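Local coordinates for 6-phosphogluconate dehydratase (Shewanella oneidensis, PDB 2GP4), which probably catalyses the dehydration of 6-phosphogluconate to 2-keto-3-deoxy-6-phosphogluconate in the Entner-Doudoroff pathway, and is captured here as an apo form lacking its iron-sulfur cluster, at residues M154-A157 with V158-H162; N278-A281 with A282-C286; F266-P269 with D270-L273; A38-E41 with A42-A46; Y396-R399 with R400-Q403. One frame throughout, in Å; residues are numbered along the deposited sequence.

Contact 1 of 5, residues M154-A157 with V158-H162; sequences MATA and VGLSH
Thr156 and Leu160, one turn apart near the C-terminal end of helix 145-160, make the close-packed side of this contact. Their side chains lie alongside each other and point the same way, with the methyl CG2 of Thr156 3.7 Å from CD1 of Leu160. The threonine presents this methyl because CG2 is the branch anti to the backbone N; OG1 sits beside that nitrogen (chi1 -60°) and turns back to a hydrogen bond with Ile152 O. Leu160 lowers CG to 3.5 Å from Thr156 O, and its own N meets the same oxygen at 2.9 Å. Phe165 and Phe188 also touch Leu160, so this side of the helix is buried.

On the exposed surface of the molecule, by contrast, no pair of side chains packs across the contact. The side chain of Met154 stays at least 5.5 Å from the next turn, although CG2 of Val158 sits close on Met154 O, at 3.2 Å. The helix ends at Leu160, and the next bond, Ser161 N to Ala157 O at 2.9 Å, is weak because its N-H points poorly at the acceptor. Ser161 OG adds a 2.8 Å hydrogen bond to Val158 O. Both hydroxyls of the contact are thus spent on carbonyls of the helix itself, which lets Thr156 turn an apolar surface inward and gives the last turn an extra polar tie at its exposed end.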
loop_
_atom_site.group_PDB
_atom_site.type_symbol
_atom_site.label_atom_id
_atom_site.label_comp_id
_atom_site.label_asym_id
_atom_site.label_seq_id
_atom_site.Cartn_x
_atom_site.Cartn_y
_atom_site.Cartn_z
HETATM N N MSE A 154 10.282 -10.215 -10.868
HETATM C CA MSE A 154 11.164 -11.129 -11.580
HETATM C C MSE A 154 11.600 -10.545 -12.913
HETATM O O MSE A 154 12.770 -10.647 -13.287
HETATM C CB MSE A 154 10.488 -12.487 -11.789
HETATM C CG MSE A 154 10.122 -13.160 -10.499
HETATM SE SE MSE A 154 9.230 -14.865 -10.752
HETATM C CE MSE A 154 10.668 -16.017 -10.209
ATOM N N ALA A 155 10.655 -9.930 -13.621
ATOM C CA ALA A 155 10.943 -9.316 -14.916
ATOM C C ALA A 155 11.938 -8.157 -14.790
ATOM O O ALA A 155 12.748 -7.941 -15.683
ATOM C CB ALA A 155 9.651 -8.864 -15.602
ATOM N N THR A 156 11.866 -7.428 -13.677
ATOM C CA THR A 156 12.819 -6.369 -13.352
ATOM C C THR A 156 14.217 -6.955 -13.166
ATOM O O THR A 156 15.197 -6.435 -13.717
ATOM C CB THR A 156 12.371 -5.576 -12.084
ATOM O OG1 THR A 156 11.084 -4.994 -12.323
ATOM C CG2 THR A 156 13.357 -4.457 -11.722
ATOM N N ALA A 157 14.290 -8.049 -12.408
ATOM C CA ALA A 157 15.543 -8.759 -12.149
ATOM C C ALA A 157 16.215 -9.215 -13.441
ATOM O O ALA A 157 17.427 -9.082 -13.582
ATOM C CB ALA A 157 15.313 -9.944 -11.224
ATOM N N VAL A 158 15.423 -9.736 -14.378
ATOM C CA VAL A 158 15.941 -10.151 -15.685
ATOM C C VAL A 158 16.550 -8.971 -16.448
ATOM O O VAL A 158 17.638 -9.095 -17.024
ATOM C CB VAL A 158 14.858 -10.829 -16.567
ATOM C CG1 VAL A 158 15.454 -11.278 -17.895
ATOM C CG2 VAL A 158 14.228 -12.005 -15.852
ATOM N N GLY A 159 15.849 -7.836 -16.450
ATOM C CA GLY A 159 16.337 -6.625 -17.109
ATOM C C GLY A 159 17.639 -6.130 -16.504
ATOM O O GLY A 159 18.579 -5.777 -17.219
ATOM N N LEU A 160 17.702 -6.115 -15.176
ATOM C CA LEU A 160 18.893 -5.646 -14.473
ATOM C C LEU A 160 20.048 -6.648 -14.461
ATOM O O LEU A 160 21.188 -6.265 -14.202
ATOM C CB LEU A 160 18.539 -5.215 -13.048
ATOM C CG LEU A 160 17.610 -4.004 -12.918
ATOM C CD1 LEU A 160 17.040 -3.912 -11.511
ATOM C CD2 LEU A 160 18.303 -2.695 -13.325
ATOM N N SER A 161 19.764 -7.918 -14.755
ATOM C CA SER A 161 20.786 -8.970 -14.686
ATOM C C SER A 161 21.843 -8.910 -15.797
ATOM O O SER A 161 22.763 -9.722 -15.823
ATOM C CB SER A 161 20.147 -10.364 -14.614
ATOM O OG SER A 161 19.612 -10.762 -15.862
ATOM N N HIS A 162 21.710 -7.943 -16.705
ATOM C CA HIS A 162 22.722 -7.687 -17.737
ATOM C C HIS A 162 23.941 -6.966 -17.150
ATOM O O HIS A 162 25.010 -6.936 -17.760
ATOM C CB HIS A 162 22.119 -6.905 -18.903
ATOM C CG HIS A 162 20.985 -7.616 -19.573
ATOM N ND1 HIS A 162 21.178 -8.644 -20.469
ATOM C CD2 HIS A 162 19.642 -7.462 -19.461
ATOM C CE1 HIS A 162 20.006 -9.085 -20.890
ATOM N NE2 HIS A 162 19.057 -8.387 -20.291
#

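Contact 2 of 5, residues N278-A281 with A282-C286; sequences NKMA and AKQVC
Met280 and Gln284 run across each other at a slant on one side of the alpha-helix 272-287, an i to i+4 pair in which a selenomethionine methyl meets an amide. Both chains take the same course: CG is anti to the backbone N, at chi1 -170° for Met280 and -176° for Gln284, and each then bends at chi2. The result brings CE of Met280 to 3.8 Å from OE1 of Gln284, a van der Waals approach of the methyl to the amide oxygen. The amide nitrogen has a different task, since NE2 donates to Val393 O, and this bond probably fixes which way round the amide lies. Met280 also packs on Leu261 and on Leu412 and Trp414 of strand 411-416, while Gln284 touches Leu194 of strand 193-195; this side of the helix is therefore covered by two strands and a loop.

Lys279 and Lys283 carry the exposed side. Lys283 stays extended as far as CE and bends only at its last torsion, its CG lying 3.6 Å from Lys279 O. The two NZ atoms remain 6.9 Å apart, a spacing that would ease the repulsion between like charges, and Lys279 NZ has a long, weak ion pair with Glu275. The small residues lie on the remaining sides of the helix: Ala281 is buried against Val196, and CB of Ala282 rests 3.5 Å from Lys279 O. Beneath the crossing pair, Gln284 N donates to Met280 O at 2.9 Å, and CB of Gln284 comes within 3.3 Å of the same oxygen.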
loop_
_atom_site.group_PDB
_atom_site.type_symbol
_atom_site.label_atom_id
_atom_site.label_comp_id
_atom_site.label_asym_id
_atom_site.label_seq_id
_atom_site.Cartn_x
_atom_site.Cartn_y
_atom_site.Cartn_z
ATOM N N ASN A 278 11.777 14.892 -16.098
ATOM C CA ASN A 278 12.351 13.693 -16.703
ATOM C C ASN A 278 13.842 13.871 -16.951
ATOM O O ASN A 278 14.620 12.924 -16.815
ATOM C CB ASN A 278 11.642 13.338 -18.015
ATOM C CG ASN A 278 10.182 12.936 -17.814
ATOM O OD1 ASN A 278 9.784 12.451 -16.748
ATOM N ND2 ASN A 278 9.376 13.137 -18.848
ATOM N N LYS A 279 14.231 15.094 -17.306
ATOM C CA LYS A 279 15.629 15.414 -17.572
ATOM C C LYS A 279 16.424 15.435 -16.271
ATOM O O LYS A 279 17.554 14.942 -16.217
ATOM C CB LYS A 279 15.761 16.767 -18.283
ATOM C CG LYS A 279 14.769 17.020 -19.417
ATOM C CD LYS A 279 15.161 16.327 -20.716
ATOM C CE LYS A 279 14.290 16.795 -21.877
ATOM N NZ LYS A 279 14.446 18.256 -22.147
HETATM N N MSE A 280 15.827 16.009 -15.228
HETATM C CA MSE A 280 16.474 16.105 -13.925
HETATM C C MSE A 280 16.678 14.723 -13.308
HETATM O O MSE A 280 17.725 14.447 -12.723
HETATM C CB MSE A 280 15.667 17.002 -12.984
HETATM C CG MSE A 280 16.386 17.345 -11.694
HETATM SE SE MSE A 280 17.965 18.426 -12.039
HETATM C CE MSE A 280 19.018 17.980 -10.454
ATOM N N ALA A 281 15.676 13.861 -13.452
ATOM C CA ALA A 281 15.764 12.484 -12.973
ATOM C C ALA A 281 16.981 11.768 -13.557
ATOM O O ALA A 281 17.705 11.101 -12.827
ATOM C CB ALA A 281 14.485 11.722 -13.283
ATOM N N ALA A 282 17.205 11.934 -14.863
ATOM C CA ALA A 282 18.358 11.347 -15.561
ATOM C C ALA A 282 19.690 11.858 -15.025
ATOM O O ALA A 282 20.588 11.067 -14.733
ATOM C CB ALA A 282 18.264 11.593 -17.071
ATOM N N LYS A 283 19.813 13.176 -14.899
ATOM C CA LYS A 283 21.039 13.799 -14.397
ATOM C C LYS A 283 21.332 13.408 -12.947
ATOM O O LYS A 283 22.490 13.202 -12.574
ATOM C CB LYS A 283 20.962 15.326 -14.512
ATOM C CG LYS A 283 21.038 15.867 -15.938
ATOM C CD LYS A 283 21.127 17.393 -15.950
ATOM C CE LYS A 283 21.328 17.942 -17.362
ATOM N NZ LYS A 283 20.160 17.711 -18.268
ATOM N N GLN A 284 20.277 13.298 -12.143
ATOM C CA GLN A 284 20.418 13.052 -10.715
ATOM C C GLN A 284 20.962 11.659 -10.393
ATOM O O GLN A 284 21.780 11.524 -9.481
ATOM C CB GLN A 284 19.096 13.334 -9.984
ATOM C CG GLN A 284 19.146 13.202 -8.463
ATOM C CD GLN A 284 20.038 14.233 -7.776
ATOM O OE1 GLN A 284 20.595 15.125 -8.411
ATOM N NE2 GLN A 284 20.169 14.108 -6.463
ATOM N N VAL A 285 20.522 10.642 -11.139
ATOM C CA VAL A 285 21.012 9.262 -10.950
ATOM C C VAL A 285 22.512 9.163 -11.204
ATOM O O VAL A 285 23.213 8.450 -10.489
ATOM C CB VAL A 285 20.320 8.221 -11.869
ATOM C CG1 VAL A 285 20.410 6.834 -11.249
ATOM C CG2 VAL A 285 18.883 8.566 -12.099
ATOM N N CYS A 286 22.985 9.873 -12.230
ATOM C CA CYS A 286 24.415 9.972 -12.543
ATOM C C CYS A 286 25.216 10.550 -11.371
ATOM O O CYS A 286 26.337 10.112 -11.102
ATOM C CB CYS A 286 24.629 10.801 -13.819
ATOM S SG CYS A 286 26.335 11.357 -14.113
#

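Contact 3 of 5, residues F266-P269 with D270-L273; sequences FVNP and DDPL
The carboxylate of Asp271 and the amide of Asn268, their planes 31° apart, stand at the two ends of a type I beta turn (Asn268 to Asp271) that leads into helix 272-287. The two groups do not bond to each other. It is the methylene CB of Asn268 that lies over one face of the carboxylate, 3.2 Å from Asp271 OD1 and 3.5 Å from Asp271 OD2, whereas Asn268 ND2 stays 3.8 Å from Asp271 OD1. OD1 is instead held by NE2 of Gln226, and OD2 has the like-charged Glu229 close by, a crowding of negative charge that the start of the helix may temper.

Asp271 stands at the N-cap position, yet its side chain makes no capping bond. Its backbone closes the turn: Asp271 N reaches Asn268 O at 3.3 Å, from 57° out of the carbonyl plane. With an alanine here the carboxylate is gone, which would probably leave Gln226 NE2 without its acceptor and the Asn268 methylene with little to pack on.

Beneath the turn lies an apolar crossing. Val267 and Leu273 meet almost squarely, and Leu407 of strand 403-408 touches the leucine too. With CG anti to its backbone N (chi1 177°), Leu273 places CG and CD2 against the valine, CD2 of Leu273 settling 3.8 Å from CG2 of Val267.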
loop_
_atom_site.group_PDB
_atom_site.type_symbol
_atom_site.label_atom_id
_atom_site.label_comp_id
_atom_site.label_asym_id
_atom_site.label_seq_id
_atom_site.Cartn_x
_atom_site.Cartn_y
_atom_site.Cartn_z
ATOM N N PHE A 266 2.783 14.670 -9.415
ATOM C CA PHE A 266 1.540 15.416 -9.611
ATOM C C PHE A 266 1.557 16.344 -10.809
ATOM O O PHE A 266 0.591 17.071 -11.043
ATOM C CB PHE A 266 1.184 16.196 -8.347
ATOM C CG PHE A 266 0.979 15.324 -7.157
ATOM C CD1 PHE A 266 -0.227 14.656 -6.971
ATOM C CD2 PHE A 266 1.999 15.145 -6.236
ATOM C CE1 PHE A 266 -0.413 13.839 -5.874
ATOM C CE2 PHE A 266 1.820 14.329 -5.137
ATOM C CZ PHE A 266 0.609 13.675 -4.955
ATOM N N VAL A 267 2.651 16.324 -11.560
ATOM C CA VAL A 267 2.754 17.114 -12.775
ATOM C C VAL A 267 2.006 16.384 -13.885
ATOM O O VAL A 267 2.164 15.172 -14.061
ATOM C CB VAL A 267 4.228 17.364 -13.176
ATOM C CG1 VAL A 267 4.314 18.316 -14.358
ATOM C CG2 VAL A 267 5.004 17.925 -11.998
ATOM N N ASN A 268 1.170 17.126 -14.605
ATOM C CA ASN A 268 0.411 16.592 -15.726
ATOM C C ASN A 268 1.384 16.046 -16.769
ATOM O O ASN A 268 2.452 16.630 -16.966
ATOM C CB ASN A 268 -0.459 17.699 -16.327
ATOM C CG ASN A 268 -1.755 17.177 -16.907
ATOM O OD1 ASN A 268 -2.720 16.933 -16.180
ATOM N ND2 ASN A 268 -1.790 17.015 -18.226
ATOM N N PRO A 269 1.039 14.912 -17.418
ATOM C CA PRO A 269 1.923 14.276 -18.409
ATOM C C PRO A 269 2.381 15.169 -19.566
ATOM O O PRO A 269 3.562 15.146 -19.920
ATOM C CB PRO A 269 1.074 13.108 -18.937
ATOM C CG PRO A 269 0.146 12.794 -17.833
ATOM C CD PRO A 269 -0.197 14.129 -17.228
ATOM N N ASP A 270 1.466 15.950 -20.141
ATOM C CA ASP A 270 1.777 16.761 -21.329
ATOM C C ASP A 270 2.495 18.087 -21.030
ATOM O O ASP A 270 2.763 18.871 -21.944
ATOM C CB ASP A 270 0.505 17.023 -22.156
ATOM C CG ASP A 270 -0.035 15.765 -22.835
ATOM O OD1 ASP A 270 0.632 14.704 -22.791
ATOM O OD2 ASP A 270 -1.137 15.842 -23.423
ATOM N N ASP A 271 2.814 18.323 -19.759
ATOM C CA ASP A 271 3.419 19.584 -19.327
ATOM C C ASP A 271 4.918 19.674 -19.607
ATOM O O ASP A 271 5.637 18.689 -19.452
ATOM C CB ASP A 271 3.157 19.804 -17.837
ATOM C CG ASP A 271 1.700 20.120 -17.537
ATOM O OD1 ASP A 271 0.827 19.805 -18.380
ATOM O OD2 ASP A 271 1.424 20.682 -16.455
ATOM N N PRO A 272 5.396 20.858 -20.036
ATOM C CA PRO A 272 6.840 21.069 -20.184
ATOM C C PRO A 272 7.627 20.954 -18.871
ATOM O O PRO A 272 8.835 20.727 -18.911
ATOM C CB PRO A 272 6.942 22.489 -20.762
ATOM C CG PRO A 272 5.644 23.133 -20.453
ATOM C CD PRO A 272 4.622 22.043 -20.453
ATOM N N LEU A 273 6.956 21.108 -17.729
ATOM C CA LEU A 273 7.588 20.844 -16.435
ATOM C C LEU A 273 7.904 19.355 -16.287
ATOM O O LEU A 273 8.998 18.989 -15.848
ATOM C CB LEU A 273 6.716 21.325 -15.266
ATOM C CG LEU A 273 7.235 21.050 -13.846
ATOM C CD1 LEU A 273 8.560 21.757 -13.577
ATOM C CD2 LEU A 273 6.206 21.436 -12.800
#

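Contact 4 of 5, residues A38-E41 with A42-A46; sequences ASRE and AYLAA
In the middle of the long N-terminal helix 23-51, Arg40 packs on Tyr43 and Leu44, three and four residues further along. The guanidinium carries the contact. CD2 of Leu44 sits over the centre of one of its faces, 3.7 Å above the plane. The Tyr43 ring is tilted only 17° from the guanidinium plane but is offset from it, and CD2 of Tyr43 is 3.4 Å from NH1 of Arg40. Arg40 gets there with CG anti to the backbone N (chi1 -177°) and a bend at chi2 that sends the rest of the chain out in a nearly straight line.

Backbone carbonyls hold the polar ends. Arg40 NH1 donates to both Gly299 O and Ala334 O, which probably fixes the rotation of the buried guanidinium. Tyr43 OH bonds to Leu186 O, and Gly335 O and Ser36 O share the one proton of Ser39 OG. Together these bonds join helix 23-51 to three other parts of the chain. Although the helix is kinked at residues 38-39, its bonds from here onward are normal: Leu44 N donates to Arg40 O at 3.1 Å with an almost straight N-H...O angle of 174°, and CG of Leu44 lies 3.4 Å from that oxygen.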
loop_
_atom_site.group_PDB
_atom_site.type_symbol
_atom_site.label_atom_id
_atom_site.label_comp_id
_atom_site.label_asym_id
_atom_site.label_seq_id
_atom_site.Cartn_x
_atom_site.Cartn_y
_atom_site.Cartn_z
ATOM N N ALA A 38 19.726 -8.808 12.154
ATOM C CA ALA A 38 20.491 -9.810 11.414
ATOM C C ALA A 38 20.235 -9.748 9.908
ATOM O O ALA A 38 21.176 -9.673 9.112
ATOM C CB ALA A 38 20.197 -11.209 11.952
ATOM N N SER A 39 18.958 -9.772 9.527
ATOM C CA SER A 39 18.552 -9.718 8.124
ATOM C C SER A 39 19.054 -8.460 7.420
ATOM O O SER A 39 19.542 -8.538 6.292
ATOM C CB SER A 39 17.033 -9.826 8.000
ATOM O OG SER A 39 16.391 -8.831 8.776
ATOM N N ARG A 40 18.937 -7.307 8.078
ATOM C CA ARG A 40 19.425 -6.052 7.502
ATOM C C ARG A 40 20.949 -6.033 7.347
ATOM O O ARG A 40 21.464 -5.535 6.342
ATOM C CB ARG A 40 18.938 -4.840 8.311
ATOM C CG ARG A 40 19.343 -3.484 7.756
ATOM C CD ARG A 40 18.775 -3.210 6.368
ATOM N NE ARG A 40 19.052 -1.835 5.944
ATOM C CZ ARG A 40 18.790 -1.335 4.738
ATOM N NH1 ARG A 40 18.233 -2.080 3.790
ATOM N NH2 ARG A 40 19.090 -0.069 4.473
ATOM N N GLU A 41 21.662 -6.580 8.333
ATOM C CA GLU A 41 23.122 -6.683 8.248
ATOM C C GLU A 41 23.566 -7.558 7.077
ATOM O O GLU A 41 24.548 -7.241 6.402
ATOM C CB GLU A 41 23.733 -7.178 9.568
ATOM C CG GLU A 41 24.011 -6.049 10.564
ATOM C CD GLU A 41 24.230 -6.523 12.008
ATOM O OE1 GLU A 41 24.002 -7.720 12.308
ATOM O OE2 GLU A 41 24.623 -5.679 12.850
ATOM N N ALA A 42 22.823 -8.634 6.827
ATOM C CA ALA A 42 23.150 -9.569 5.752
ATOM C C ALA A 42 22.845 -8.975 4.377
ATOM O O ALA A 42 23.605 -9.175 3.422
ATOM C CB ALA A 42 22.425 -10.903 5.946
ATOM N N TYR A 43 21.737 -8.238 4.292
ATOM C CA TYR A 43 21.376 -7.528 3.078
ATOM C C TYR A 43 22.468 -6.532 2.688
ATOM O O TYR A 43 22.966 -6.560 1.559
ATOM C CB TYR A 43 20.016 -6.825 3.226
ATOM C CG TYR A 43 19.590 -6.065 1.988
ATOM C CD1 TYR A 43 19.229 -6.743 0.823
ATOM C CD2 TYR A 43 19.572 -4.670 1.974
ATOM C CE1 TYR A 43 18.844 -6.058 -0.316
ATOM C CE2 TYR A 43 19.183 -3.970 0.830
ATOM C CZ TYR A 43 18.819 -4.676 -0.310
ATOM O OH TYR A 43 18.444 -4.010 -1.449
ATOM N N LEU A 44 22.850 -5.666 3.623
ATOM C CA LEU A 44 23.900 -4.669 3.353
ATOM C C LEU A 44 25.278 -5.282 3.080
ATOM O O LEU A 44 26.055 -4.729 2.308
ATOM C CB LEU A 44 23.976 -3.620 4.470
ATOM C CG LEU A 44 22.691 -2.828 4.748
ATOM C CD1 LEU A 44 22.879 -1.904 5.942
ATOM C CD2 LEU A 44 22.222 -2.045 3.516
ATOM N N ALA A 45 25.571 -6.420 3.704
ATOM C CA ALA A 45 26.808 -7.159 3.419
ATOM C C ALA A 45 26.831 -7.672 1.977
ATOM O O ALA A 45 27.847 -7.557 1.288
ATOM C CB ALA A 45 26.993 -8.309 4.405
ATOM N N ALA A 46 25.702 -8.221 1.526
ATOM C CA ALA A 46 25.566 -8.720 0.158
ATOM C C ALA A 46 25.670 -7.591 -0.862
ATOM O O ALA A 46 26.340 -7.740 -1.889
ATOM C CB ALA A 46 24.260 -9.464 -0.006
#

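Contact 5 of 5, residues Y396-R399 with R400-Q403; sequences YGLR and RYTQ
A short 3-10 turn over residues 398-401 brings Tyr401 N to Leu398 O at 2.8 Å and Thr402 N to Arg399 O at 3.1 Å, directly after Gly397, whose backbone angles would jam a CB against the preceding carbonyl. Arg400 folds back over the entry to this turn. Its chain runs straight as far as NE, which donates to Tyr396 O at 2.7 Å; the oxygen lies near the guanidinium plane, while the donor stands 42° out of the carbonyl plane.

At the other end Thr402 grips Arg399 O twice. Its OG1 approaches in the carbonyl plane at 2.6 Å, whereas its N comes from well above that plane. The hydroxyl reaches the oxygen because chi1 (68°) sets it between the backbone N and the carbonyl carbon. A valine in its place has no hydroxyl, and Arg399 O would probably be left with the backbone bond as its one tie to this residue.

On the buried side, Leu398 stands roughly perpendicular to Tyr401, CD1 of Leu398 lying 4.0 Å from CD1 of Tyr401, and Tyr401 OH bonds to Gln260 O. Arg399 reaches away to a salt bridge with Asp382 of helix 372-383. Together these bonds define a compact 3-10 connection between two strands, 395-396 and 403-408, tied down on the adjoining helix.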
loop_
_atom_site.group_PDB
_atom_site.type_symbol
_atom_site.label_atom_id
_atom_site.label_comp_id
_atom_site.label_asym_id
_atom_site.label_seq_id
_atom_site.Cartn_x
_atom_site.Cartn_y
_atom_site.Cartn_z
ATOM N N TYR A 396 20.177 14.561 1.144
ATOM C CA TYR A 396 19.914 14.239 2.538
ATOM C C TYR A 396 18.879 15.174 3.164
ATOM O O TYR A 396 18.831 16.365 2.848
ATOM C CB TYR A 396 21.217 14.263 3.343
ATOM C CG TYR A 396 21.067 13.760 4.761
ATOM C CD1 TYR A 396 20.937 12.400 5.026
ATOM C CD2 TYR A 396 21.043 14.648 5.834
ATOM C CE1 TYR A 396 20.787 11.937 6.319
ATOM C CE2 TYR A 396 20.902 14.194 7.136
ATOM C CZ TYR A 396 20.773 12.836 7.370
ATOM O OH TYR A 396 20.636 12.377 8.663
ATOM N N GLY A 397 18.054 14.616 4.046
ATOM C CA GLY A 397 17.041 15.381 4.768
ATOM C C GLY A 397 15.684 15.377 4.087
ATOM O O GLY A 397 15.552 15.852 2.957
ATOM N N LEU A 398 14.670 14.850 4.779
ATOM C CA LEU A 398 13.318 14.742 4.211
ATOM C C LEU A 398 12.608 16.082 3.999
ATOM O O LEU A 398 11.661 16.157 3.220
ATOM C CB LEU A 398 12.431 13.798 5.037
ATOM C CG LEU A 398 11.140 13.340 4.336
ATOM C CD1 LEU A 398 11.433 12.411 3.158
ATOM C CD2 LEU A 398 10.169 12.699 5.307
ATOM N N ARG A 399 13.077 17.128 4.679
ATOM C CA ARG A 399 12.536 18.486 4.544
ATOM C C ARG A 399 12.583 18.985 3.091
ATOM O O ARG A 399 11.849 19.914 2.723
ATOM C CB ARG A 399 13.290 19.438 5.480
ATOM C CG ARG A 399 12.531 20.684 5.938
ATOM C CD ARG A 399 11.227 20.374 6.678
ATOM N NE ARG A 399 11.364 20.141 8.117
ATOM C CZ ARG A 399 10.379 20.334 9.000
ATOM N NH1 ARG A 399 9.194 20.791 8.607
ATOM N NH2 ARG A 399 10.574 20.086 10.284
ATOM N N ARG A 400 13.426 18.346 2.272
ATOM C CA ARG A 400 13.503 18.614 0.830
ATOM C C ARG A 400 12.188 18.297 0.118
ATOM O O ARG A 400 11.901 18.836 -0.959
ATOM C CB ARG A 400 14.614 17.787 0.182
ATOM C CG ARG A 400 16.007 18.187 0.564
ATOM C CD ARG A 400 17.019 17.188 0.015
ATOM N NE ARG A 400 18.375 17.515 0.450
ATOM C CZ ARG A 400 19.157 18.419 -0.134
ATOM N NH1 ARG A 400 18.733 19.104 -1.190
ATOM N NH2 ARG A 400 20.373 18.640 0.340
ATOM N N TYR A 401 11.399 17.416 0.723
ATOM C CA TYR A 401 10.129 17.000 0.145
ATOM C C TYR A 401 8.960 17.897 0.546
ATOM O O TYR A 401 7.820 17.650 0.159
ATOM C CB TYR A 401 9.875 15.509 0.422
ATOM C CG TYR A 401 10.699 14.655 -0.496
ATOM C CD1 TYR A 401 12.053 14.440 -0.248
ATOM C CD2 TYR A 401 10.146 14.112 -1.650
ATOM C CE1 TYR A 401 12.826 13.687 -1.108
ATOM C CE2 TYR A 401 10.912 13.350 -2.522
ATOM C CZ TYR A 401 12.253 13.142 -2.245
ATOM O OH TYR A 401 13.030 12.387 -3.097
ATOM N N THR A 402 9.261 18.958 1.289
ATOM C CA THR A 402 8.292 20.027 1.550
ATOM C C THR A 402 8.380 21.102 0.468
ATOM O O THR A 402 7.669 22.104 0.519
ATOM C CB THR A 402 8.492 20.679 2.940
ATOM O OG1 THR A 402 9.723 21.419 2.965
ATOM C CG2 THR A 402 8.499 19.628 4.033
ATOM N N GLN A 403 9.265 20.891 -0.502
ATOM C CA GLN A 403 9.429 21.821 -1.616
ATOM C C GLN A 403 8.786 21.302 -2.903
ATOM O O GLN A 403 8.654 20.089 -3.105
ATOM C CB GLN A 403 10.906 22.139 -1.854
ATOM C CG GLN A 403 11.557 22.971 -0.767
ATOM C CD GLN A 403 12.674 23.856 -1.306
ATOM O OE1 GLN A 403 13.470 23.434 -2.151
ATOM N NE2 GLN A 403 12.732 25.094 -0.822
#

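Along the chain the order is contact 4, 1, 3, 2, 5. All are local, and all probably belong to the largely helical N-terminal domain. Contacts 3 and 2 share helix 272-287, the first at its start and the second further along, with centres about 16 Å apart. Contact 5 lies about 18 Å from contact 2, centre to centre; it leads into strand 403-408, whose Leu407 touches the start of that helix. Contact 4, on helix 23-51, is the most remote from contact 3, about 39 Å between centres. None of the five touches another: besides the shared helix they occupy helices 145-160 and 23-51 and the connection before strand 403-408.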